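Side-chain contacts in aminopeptidase YwaD (Bacillus subtilis, PDB 6HC6), which uses two zinc ions to release N-terminal amino acids, arginine, lysine and leucine among them, from peptides by hydrolysis: residues L156-Y159 with E160-K163; A445-S448 with D449-D453; P42-A45 with K46-Y49; L271-A274 with R275-S279. All coordinates share one frame; numbering follows the deposited sequence.

Contact 1 of 4, residues L156-Y159 with E160-K163; sequences LTYY and EKAK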
loop_
_atom_site.group_PDB
_atom_site.type_symbol
_atom_site.label_atom_id
_atom_site.label_comp_id
_atom_site.label_asym_id
_atom_site.label_seq_id
_atom_site.Cartn_x
_atom_site.Cartn_y
_atom_site.Cartn_z
ATOM N N LEU A 156 14.780 14.877 7.002
ATOM C CA LEU A 156 14.392 13.974 8.074
ATOM C C LEU A 156 13.103 13.234 7.735
ATOM O O LEU A 156 12.295 13.683 6.921
ATOM C CB LEU A 156 14.196 14.743 9.380
ATOM C CG LEU A 156 15.300 15.722 9.743
ATOM C CD1 LEU A 156 15.043 16.373 11.094
ATOM C CD2 LEU A 156 16.595 14.976 9.740
ATOM N N THR A 157 12.907 12.090 8.391
ATOM C CA THR A 157 11.607 11.438 8.312
ATOM C C THR A 157 10.549 12.271 9.035
ATOM O O THR A 157 10.850 13.108 9.890
ATOM C CB THR A 157 11.656 10.034 8.916
ATOM O OG1 THR A 157 11.899 10.122 10.325
ATOM C CG2 THR A 157 12.755 9.215 8.259
ATOM N N TYR A 158 9.288 12.028 8.675
ATOM C CA TYR A 158 8.191 12.731 9.332
ATOM C C TYR A 158 8.162 12.425 10.819
ATOM O O TYR A 158 7.893 13.313 11.637
ATOM C CB TYR A 158 6.864 12.341 8.698
ATOM C CG TYR A 158 6.757 12.706 7.251
ATOM C CD1 TYR A 158 7.118 13.972 6.803
ATOM C CD2 TYR A 158 6.283 11.794 6.325
ATOM C CE1 TYR A 158 7.002 14.318 5.472
ATOM C CE2 TYR A 158 6.169 12.129 4.986
ATOM C CZ TYR A 158 6.522 13.395 4.568
ATOM O OH TYR A 158 6.407 13.725 3.236
ATOM N N TYR A 159 8.437 11.172 11.190
ATOM C CA TYR A 159 8.464 10.827 12.605
ATOM C C TYR A 159 9.531 11.631 13.343
ATOM O O TYR A 159 9.270 12.185 14.420
ATOM C CB TYR A 159 8.706 9.327 12.797
ATOM C CG TYR A 159 8.873 9.000 14.255
ATOM C CD1 TYR A 159 7.836 9.232 15.149
ATOM C CD2 TYR A 159 10.078 8.511 14.754
ATOM C CE1 TYR A 159 7.981 8.969 16.496
ATOM C CE2 TYR A 159 10.232 8.234 16.104
ATOM C CZ TYR A 159 9.177 8.465 16.970
ATOM O OH TYR A 159 9.303 8.200 18.314
ATOM N N GLU A 160 10.738 11.711 12.771
ATOM C CA GLU A 160 11.823 12.453 13.415
ATOM C C GLU A 160 11.432 13.910 13.629
ATOM O O GLU A 160 11.706 14.488 14.688
ATOM C CB GLU A 160 13.100 12.365 12.580
ATOM C CG GLU A 160 14.008 11.186 12.949
ATOM C CD GLU A 160 14.807 10.643 11.766
ATOM O OE1 GLU A 160 15.222 9.462 11.816
ATOM O OE2 GLU A 160 15.022 11.392 10.789
ATOM N N LYS A 161 10.790 14.517 12.630
ATOM C CA LYS A 161 10.327 15.892 12.778
ATOM C C LYS A 161 9.312 15.998 13.907
ATOM O O LYS A 161 9.428 16.867 14.780
ATOM C CB LYS A 161 9.719 16.389 11.464
ATOM C CG LYS A 161 10.685 16.398 10.281
ATOM C CD LYS A 161 9.925 16.624 8.982
ATOM C CE LYS A 161 10.861 16.572 7.775
ATOM N NZ LYS A 161 11.721 17.781 7.655
ATOM N N ALA A 162 8.306 15.114 13.907
ATOM C CA ALA A 162 7.259 15.189 14.922
ATOM C C ALA A 162 7.812 14.903 16.308
ATOM O O ALA A 162 7.405 15.538 17.286
ATOM C CB ALA A 162 6.128 14.216 14.598
ATOM N N LYS A 163 8.734 13.942 16.409
ATOM C CA LYS A 163 9.328 13.618 17.700
ATOM C C LYS A 163 10.165 14.779 18.227
ATOM O O LYS A 163 10.124 15.089 19.424
ATOM C CB LYS A 163 10.164 12.343 17.564
ATOM C CG LYS A 163 11.055 12.036 18.735
ATOM C CD LYS A 163 11.982 10.861 18.412
ATOM C CE LYS A 163 12.849 11.151 17.194
ATOM N NZ LYS A 163 14.192 10.520 17.312
HETATM O O HOH W 1 12.246 7.915 11.575
#
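Thr157 and Glu160 hold each other at the first turn of helix 158-167, each side chain taking up the other's backbone N-H. Thr157, the N-cap residue, has OG1 set between its own N and carbonyl carbon (chi1 66°), and from there OG1 accepts from Glu160 N at 3.1 Å. Glu160 returns the bond. Outward along Glu160, CB and CG pass Thr157 OG1, CD comes to 3.3 Å from the same oxygen, and OE2 takes the N-H of Thr157 at 3.3 Å, met from above the carboxylate plane. OE2 also comes near CB of Leu156, whose side chain crosses that of Glu160 at about a right angle. The other oxygen, OE1, receives a weak bond from a water that sits 2.6 Å from Thr157 OG1. With an alanine here in place of Glu160, the N-H of Thr157 would probably lose its carboxylate mate and the box its second half. Farther along, Lys163 CB lies over one face of the Tyr159 ring, 4.2 Å from its centroid, a CH-pi contact offset toward the rim, and CD continues to the phenol end. Lys161 runs back toward Leu156, its CE 3.3 Å from Leu156 O; NZ then donates to the carbonyls of Leu134, Ser152 and Gly154. Backbone bonds from Lys161, Ala162 and Lys163 to the carbonyls four residues earlier complete the turn. The reciprocal pair is a capping box, opening the helix of the beta-alpha-beta unit 148-152, 158-167, 172-176 in the PA domain.

Contact 2 of 4, residues A445-S448 with D449-D453; sequences AKAS and DIFED. With ZN (zinc ion), chain E.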
loop_
_atom_site.group_PDB
_atom_site.type_symbol
_atom_site.label_atom_id
_atom_site.label_comp_id
_atom_site.label_asym_id
_atom_site.label_seq_id
_atom_site.Cartn_x
_atom_site.Cartn_y
_atom_site.Cartn_z
ATOM N N ALA A 445 12.117 -6.251 8.976
ATOM C CA ALA A 445 12.433 -5.229 7.995
ATOM C C ALA A 445 12.527 -3.858 8.653
ATOM O O ALA A 445 11.875 -3.580 9.662
ATOM C CB ALA A 445 11.378 -5.214 6.891
ATOM N N LYS A 446 13.361 -3.005 8.071
ATOM C CA LYS A 446 13.477 -1.617 8.486
ATOM C C LYS A 446 12.214 -0.845 8.086
ATOM O O LYS A 446 11.483 -1.237 7.178
ATOM C CB LYS A 446 14.744 -1.024 7.868
ATOM C CG LYS A 446 15.088 0.384 8.270
ATOM C CD LYS A 446 14.697 1.336 7.175
ATOM C CE LYS A 446 14.580 2.757 7.669
ATOM N NZ LYS A 446 13.775 2.779 8.881
ATOM N N ALA A 447 11.950 0.266 8.785
ATOM C CA ALA A 447 10.714 1.007 8.530
ATOM C C ALA A 447 10.591 1.399 7.063
ATOM O O ALA A 447 9.494 1.349 6.494
ATOM C CB ALA A 447 10.637 2.254 9.419
ATOM N N SER A 448 11.706 1.786 6.429
ATOM C CA SER A 448 11.621 2.224 5.040
ATOM C C SER A 448 11.365 1.076 4.075
ATOM O O SER A 448 11.062 1.331 2.902
ATOM C CB SER A 448 12.889 2.979 4.629
ATOM O OG SER A 448 13.961 2.090 4.390
ATOM N N ASP A 449 11.468 -0.172 4.533
ATOM C CA ASP A 449 11.042 -1.317 3.744
ATOM C C ASP A 449 9.655 -1.811 4.132
ATOM O O ASP A 449 9.184 -2.799 3.567
ATOM C CB ASP A 449 12.057 -2.455 3.868
ATOM C CG ASP A 449 13.314 -2.201 3.049
ATOM O OD1 ASP A 449 13.208 -1.623 1.941
ATOM O OD2 ASP A 449 14.408 -2.573 3.519
ATOM N N ILE A 450 8.988 -1.151 5.072
ATOM C CA ILE A 450 7.628 -1.501 5.460
ATOM C C ILE A 450 6.633 -0.462 4.969
ATOM O O ILE A 450 5.621 -0.795 4.352
ATOM C CB ILE A 450 7.513 -1.689 6.988
ATOM C CG1 ILE A 450 8.326 -2.907 7.421
ATOM C CG2 ILE A 450 6.034 -1.842 7.370
ATOM C CD1 ILE A 450 8.485 -3.031 8.902
ATOM N N PHE A 451 6.912 0.806 5.233
ATOM C CA PHE A 451 5.971 1.882 4.974
ATOM C C PHE A 451 6.283 2.580 3.652
ATOM O O PHE A 451 7.378 2.458 3.099
ATOM C CB PHE A 451 5.995 2.883 6.129
ATOM C CG PHE A 451 5.692 2.267 7.460
ATOM C CD1 PHE A 451 6.707 1.770 8.257
ATOM C CD2 PHE A 451 4.379 2.157 7.900
ATOM C CE1 PHE A 451 6.427 1.188 9.478
ATOM C CE2 PHE A 451 4.095 1.565 9.120
ATOM C CZ PHE A 451 5.118 1.082 9.905
ATOM N N GLU A 452 5.284 3.304 3.148
ATOM C CA GLU A 452 5.414 4.176 1.991
ATOM C C GLU A 452 5.318 5.622 2.455
ATOM O O GLU A 452 4.597 5.926 3.410
ATOM C CB GLU A 452 4.324 3.883 0.953
ATOM C CG GLU A 452 4.332 2.418 0.503
ATOM C CD GLU A 452 3.147 2.025 -0.368
ATOM O OE1 GLU A 452 2.585 2.885 -1.093
ATOM O OE2 GLU A 452 2.798 0.823 -0.356
ATOM N N ASP A 453 6.065 6.506 1.795
ATOM C CA ASP A 453 5.988 7.948 2.040
ATOM C C ASP A 453 6.243 8.294 3.512
ATOM O O ASP A 453 5.398 8.891 4.183
ATOM C CB ASP A 453 4.624 8.505 1.604
ATOM C CG ASP A 453 4.393 8.427 0.104
ATOM O OD1 ASP A 453 5.375 8.245 -0.650
ATOM O OD2 ASP A 453 3.217 8.571 -0.316
HETATM ZN ZN ZN E . 0.500 2.791 -2.001
HETATM O O HOH W 2 14.523 -4.007 5.551
HETATM O O HOH W 3 9.845 3.585 1.986
HETATM O O HOH W 4 14.417 1.242 1.983
HETATM O O HOH W 5 0.816 0.517 -1.791
#
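Ala447 O is the acceptor on which this short turn closes, taking the N-H groups of both Ile450 and Phe451. The two bonds are of equal length, 2.9 Å from O to Ile450 N and to Phe451 N, yet differ in direction: Phe451 N lies nearly in line with the C=O bond, beyond the oxygen, whereas Ile450 N stands well above the carbonyl plane. The same oxygen meets the Phe451 ring at its edge, 3.3 Å from CD1. This is the compact side. Ala445 CB packs on Ile450 CG1 at 3.9 Å, and Ile450 CG2, held anti to the backbone N by chi1, lies over one face of the neighbouring Phe451 ring.

The other side is wet. Asp449 spreads its carboxylate between two waters: OD2 accepts from one that also takes the N-H of Lys446, and OD1 from another, 2.6 Å from Ser448 OG. A third water donates to the carbonyl oxygens of Ser448 and Phe451, linking two acceptors that cannot bond to each other.

Beyond the turn the chain straightens and delivers Glu452 to the metal. Its OE1 binds zinc at 2.3 Å, while OE2 accepts from a water that is itself a zinc ligand. Tyr400 OH also donates to OE1, and Asp453 OD2 accepts from ND1 of the zinc ligand His401. With Asp262, Glu295 and His401, Glu452 completes one metal site of this two-zinc M28 aminopeptidase, a ligand supplied from the C-terminal tail.

Contact 3 of 4, residues P42-A45 with K46-Y49; sequences PFKA and KHAY. With ACT (acetate ion), chain F.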
loop_
_atom_site.group_PDB
_atom_site.type_symbol
_atom_site.label_atom_id
_atom_site.label_comp_id
_atom_site.label_asym_id
_atom_site.label_seq_id
_atom_site.Cartn_x
_atom_site.Cartn_y
_atom_site.Cartn_z
ATOM N N PRO A 42 -5.276 -18.661 -20.631
ATOM C CA PRO A 42 -5.951 -17.504 -21.272
ATOM C C PRO A 42 -6.225 -16.350 -20.315
ATOM O O PRO A 42 -7.370 -16.006 -20.004
ATOM C CB PRO A 42 -7.240 -18.137 -21.812
ATOM C CG PRO A 42 -7.531 -19.257 -20.865
ATOM C CD PRO A 42 -6.185 -19.809 -20.443
ATOM N N PHE A 43 -5.156 -15.731 -19.818
ATOM C CA PHE A 43 -5.304 -14.501 -19.048
ATOM C C PHE A 43 -5.859 -13.406 -19.956
ATOM O O PHE A 43 -5.336 -13.173 -21.047
ATOM C CB PHE A 43 -3.957 -14.073 -18.449
ATOM C CG PHE A 43 -4.050 -12.870 -17.548
ATOM C CD1 PHE A 43 -4.099 -11.580 -18.080
ATOM C CD2 PHE A 43 -4.094 -13.017 -16.168
ATOM C CE1 PHE A 43 -4.201 -10.470 -17.253
ATOM C CE2 PHE A 43 -4.188 -11.916 -15.336
ATOM C CZ PHE A 43 -4.245 -10.641 -15.870
ATOM N N LYS A 44 -6.925 -12.739 -19.516
ATOM C CA LYS A 44 -7.561 -11.703 -20.330
ATOM C C LYS A 44 -7.572 -10.389 -19.558
ATOM O O LYS A 44 -8.303 -10.241 -18.568
ATOM C CB LYS A 44 -8.967 -12.118 -20.744
ATOM C CG LYS A 44 -8.961 -13.334 -21.662
ATOM C CD LYS A 44 -10.346 -13.717 -22.091
ATOM C CE LYS A 44 -10.351 -15.093 -22.744
ATOM N NZ LYS A 44 -11.693 -15.404 -23.291
ATOM N N ALA A 45 -6.773 -9.435 -20.034
ATOM C CA ALA A 45 -6.683 -8.139 -19.367
ATOM C C ALA A 45 -8.024 -7.412 -19.353
ATOM O O ALA A 45 -8.261 -6.586 -18.464
ATOM C CB ALA A 45 -5.615 -7.271 -20.041
ATOM N N LYS A 46 -8.918 -7.695 -20.308
ATOM C CA LYS A 46 -10.212 -7.014 -20.281
ATOM C C LYS A 46 -10.962 -7.334 -18.992
ATOM O O LYS A 46 -11.634 -6.466 -18.425
ATOM C CB LYS A 46 -11.055 -7.378 -21.511
ATOM C CG LYS A 46 -11.560 -8.810 -21.551
ATOM C CD LYS A 46 -12.343 -9.103 -22.828
ATOM C CE LYS A 46 -12.836 -10.544 -22.832
ATOM N NZ LYS A 46 -13.469 -10.946 -24.127
ATOM N N HIS A 47 -10.832 -8.570 -18.500
ATOM C CA HIS A 47 -11.441 -8.926 -17.223
ATOM C C HIS A 47 -10.838 -8.122 -16.091
ATOM O O HIS A 47 -11.553 -7.662 -15.191
ATOM C CB HIS A 47 -11.245 -10.408 -16.931
ATOM C CG HIS A 47 -11.944 -11.309 -17.889
ATOM N ND1 HIS A 47 -11.670 -12.656 -17.968
ATOM C CD2 HIS A 47 -12.911 -11.064 -18.801
ATOM C CE1 HIS A 47 -12.437 -13.205 -18.892
ATOM N NE2 HIS A 47 -13.198 -12.260 -19.415
ATOM N N ALA A 48 -9.513 -7.984 -16.096
ATOM C CA ALA A 48 -8.862 -7.200 -15.053
ATOM C C ALA A 48 -9.287 -5.739 -15.132
ATOM O O ALA A 48 -9.582 -5.115 -14.103
ATOM C CB ALA A 48 -7.338 -7.338 -15.154
ATOM N N TYR A 49 -9.331 -5.177 -16.345
ATOM C CA TYR A 49 -9.810 -3.808 -16.515
ATOM C C TYR A 49 -11.191 -3.637 -15.887
ATOM O O TYR A 49 -11.440 -2.681 -15.138
ATOM C CB TYR A 49 -9.842 -3.444 -18.007
ATOM C CG TYR A 49 -10.157 -1.983 -18.252
ATOM C CD1 TYR A 49 -11.470 -1.551 -18.412
ATOM C CD2 TYR A 49 -9.143 -1.029 -18.286
ATOM C CE1 TYR A 49 -11.764 -0.217 -18.621
ATOM C CE2 TYR A 49 -9.430 0.315 -18.502
ATOM C CZ TYR A 49 -10.740 0.712 -18.663
ATOM O OH TYR A 49 -11.037 2.045 -18.856
HETATM C C ACT F . -15.027 -13.991 -22.403
HETATM O O ACT F . -14.152 -13.989 -23.315
HETATM O OXT ACT F . -15.189 -13.158 -21.468
HETATM C CH3 ACT F . -16.048 -15.185 -22.457
#
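The backbone turns into helix 45-59 at Lys44, the N-cap residue, whose O takes a weak bond from His47 N, and the first well-aligned helical bond follows from Tyr49 N to Ala45 O at 2.8 Å. Lys44 and His47 run out side by side, pointing the same way. Lys44 CB sits over one face of the imidazole, 4.1 Å from the ring centroid and offset toward the rim, a CH-pi contact; Lys44 CD reaches 3.9 Å from His47 CE1. Both chains have CG anti to the carbonyl carbon (chi1 -65° in each), which sends them off in step from positions three residues apart.

Their ends meet at an acetate, probably from the crystallisation liquor. Lys44 NZ donates to its O at 2.8 Å, and Lys46 NZ donates to the same oxygen at 3.2 Å, its extended chain coming from the residue just before His47. His47 NE2 gives its N-H to OXT, 3.0 Å away and fairly straight at 165°, with the acetate carbon in the plane of the ring. Two lysines and a histidine surround one small anion, and its negative charge probably offsets the nearness of the two ammonium groups.

The opposite nitrogen, His47 ND1, is hydrogen-bonded to Glu272 OE1, so the imidazole is gripped at both ends and its rotation fixed. Glu272 OE2 accepts the N-H of Lys44. Phe43 packs against helices 260-277 and 412-430, Ala48 meets Ser268 of the former, Ala45 and Tyr49 touch Leu415 and Lys412 of the latter, and helix 45-59 begins against both.

Contact 4 of 4, residues L271-A274 with R275-S279; sequences LEMA and RVLKS. With ACT (acetate ion), chain G.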
loop_
_atom_site.group_PDB
_atom_site.type_symbol
_atom_site.label_atom_id
_atom_site.label_comp_id
_atom_site.label_asym_id
_atom_site.label_seq_id
_atom_site.Cartn_x
_atom_site.Cartn_y
_atom_site.Cartn_z
ATOM N N LEU A 271 -7.114 -11.712 -9.358
ATOM C CA LEU A 271 -8.402 -12.386 -9.533
ATOM C C LEU A 271 -8.494 -13.060 -10.893
ATOM O O LEU A 271 -9.032 -14.167 -11.011
ATOM C CB LEU A 271 -9.547 -11.388 -9.346
ATOM C CG LEU A 271 -9.753 -10.986 -7.898
ATOM C CD1 LEU A 271 -10.714 -9.800 -7.804
ATOM C CD2 LEU A 271 -10.295 -12.185 -7.095
ATOM N N GLU A 272 -7.974 -12.412 -11.937
ATOM C CA GLU A 272 -8.006 -13.048 -13.249
ATOM C C GLU A 272 -7.070 -14.246 -13.301
ATOM O O GLU A 272 -7.376 -15.247 -13.962
ATOM C CB GLU A 272 -7.654 -12.034 -14.339
ATOM C CG GLU A 272 -7.501 -12.636 -15.724
ATOM C CD GLU A 272 -8.803 -13.181 -16.309
ATOM O OE1 GLU A 272 -9.870 -13.105 -15.655
ATOM O OE2 GLU A 272 -8.751 -13.698 -17.434
ATOM N N MET A 273 -5.938 -14.187 -12.596
ATOM C CA MET A 273 -5.095 -15.376 -12.537
ATOM C C MET A 273 -5.825 -16.518 -11.844
ATOM O O MET A 273 -5.732 -17.675 -12.272
ATOM C CB MET A 273 -3.777 -15.076 -11.824
ATOM C CG MET A 273 -2.794 -16.244 -11.890
ATOM S SD MET A 273 -1.467 -16.064 -10.681
ATOM C CE MET A 273 -1.096 -14.290 -10.877
ATOM N N ALA A 274 -6.567 -16.208 -10.776
ATOM C CA ALA A 274 -7.366 -17.239 -10.116
ATOM C C ALA A 274 -8.384 -17.848 -11.074
ATOM O O ALA A 274 -8.630 -19.061 -11.044
ATOM C CB ALA A 274 -8.064 -16.649 -8.896
ATOM N N ARG A 275 -8.994 -17.025 -11.929
ATOM C CA ARG A 275 -9.901 -17.566 -12.937
ATOM C C ARG A 275 -9.171 -18.495 -13.894
ATOM O O ARG A 275 -9.680 -19.570 -14.240
ATOM C CB ARG A 275 -10.581 -16.438 -13.718
ATOM C CG ARG A 275 -11.684 -16.967 -14.643
ATOM C CD ARG A 275 -12.139 -15.946 -15.673
ATOM N NE ARG A 275 -11.090 -15.619 -16.645
ATOM C CZ ARG A 275 -10.821 -16.326 -17.739
ATOM N NH1 ARG A 275 -11.519 -17.426 -18.028
ATOM N NH2 ARG A 275 -9.844 -15.932 -18.550
ATOM N N VAL A 276 -7.977 -18.100 -14.340
ATOM C CA VAL A 276 -7.230 -18.942 -15.270
ATOM C C VAL A 276 -6.817 -20.250 -14.605
ATOM O O VAL A 276 -6.918 -21.327 -15.203
ATOM C CB VAL A 276 -6.001 -18.192 -15.813
ATOM C CG1 VAL A 276 -5.160 -19.150 -16.664
ATOM C CG2 VAL A 276 -6.450 -17.012 -16.643
ATOM N N LEU A 277 -6.303 -20.167 -13.378
ATOM C CA LEU A 277 -5.763 -21.331 -12.687
ATOM C C LEU A 277 -6.844 -22.229 -12.108
ATOM O O LEU A 277 -6.529 -23.342 -11.669
ATOM C CB LEU A 277 -4.819 -20.873 -11.578
ATOM C CG LEU A 277 -3.618 -20.104 -12.120
ATOM C CD1 LEU A 277 -2.752 -19.629 -10.981
ATOM C CD2 LEU A 277 -2.841 -21.013 -13.050
ATOM N N LYS A 278 -8.097 -21.772 -12.106
ATOM C CA LYS A 278 -9.201 -22.570 -11.585
ATOM C C LYS A 278 -9.215 -23.966 -12.197
ATOM O O LYS A 278 -9.373 -24.964 -11.486
ATOM C CB LYS A 278 -10.518 -21.842 -11.855
ATOM C CG LYS A 278 -11.774 -22.627 -11.556
ATOM C CD LYS A 278 -12.999 -21.936 -12.162
ATOM C CE LYS A 278 -12.806 -21.641 -13.646
ATOM N NZ LYS A 278 -14.100 -21.465 -14.367
ATOM N N SER A 279 -9.010 -24.058 -13.512
ATOM C CA SER A 279 -9.080 -25.319 -14.238
ATOM C C SER A 279 -7.705 -25.932 -14.489
ATOM O O SER A 279 -7.518 -26.645 -15.485
ATOM C CB SER A 279 -9.819 -25.117 -15.560
ATOM O OG SER A 279 -9.101 -24.241 -16.410
HETATM C C ACT G . -14.645 -18.712 -17.669
HETATM O O ACT G . -13.474 -19.034 -17.339
HETATM O OXT ACT G . -15.173 -18.715 -18.819
HETATM C CH3 ACT G . -15.574 -18.246 -16.511
#
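An i to i+3 salt bridge, Glu272 to Arg275, marks the last turns of helix 260-277, the crossover helix between strands 244-250 and 285-291 in the M28 peptidase domain. The two chains lie side by side and point the same way. Arg275 presents its guanidinium side-on, with NE donating to Glu272 OE1 at 3.0 Å and NH2 to OE2 at 2.7 Å. Both oxygens are met on the syn side and lie in the guanidinium plane, though the carboxylate itself is turned 34° from that plane. A bend at chi2 of 67° brings Glu272 toward the following turn, where Arg275 lies.

The carboxylate has further work, since each of its oxygens has a second partner at the start of helix 45-59. With a leucine in place of Arg275 the guanidinium is gone, and the buried carboxylate of Glu272 would probably be left without its arginine counter-charge and freer to turn. On the outer edge of the guanidinium, NH1 donates to an oxygen of an acetate that probably came from the crystallisation liquor.

Another side of the helix is apolar. Met273 and Leu277 run alongside each other toward helix 412-430, where Val426 touches both, and Ala274 turns to Phe288 of strand 285-291. Here the packing is close: Met273 CG lies 3.5 Å from Leu277 CD1, with SD 3.8 Å from the same methyl.

In the fold
From the N terminus, contact 3 opens helix 45-59, contact 1 opens helix 158-167 in the PA domain, contact 4 lies near the end of helix 260-277, and contact 2 closes a turn in the C-terminal tail. Each is local, and they follow one another in series without nesting or crossing. In space they form two pairs. Contacts 3 and 4 touch, joining helix 45-59 to helix 260-277, their centres about 10 Å apart. Contacts 1 and 2, centres about 14 Å apart, meet where Tyr158 packs on Asp453, bringing the PA domain against the tail that carries the zinc ligand Glu452. Contacts 3 and 4 both lie across the chain's centre from contact 1.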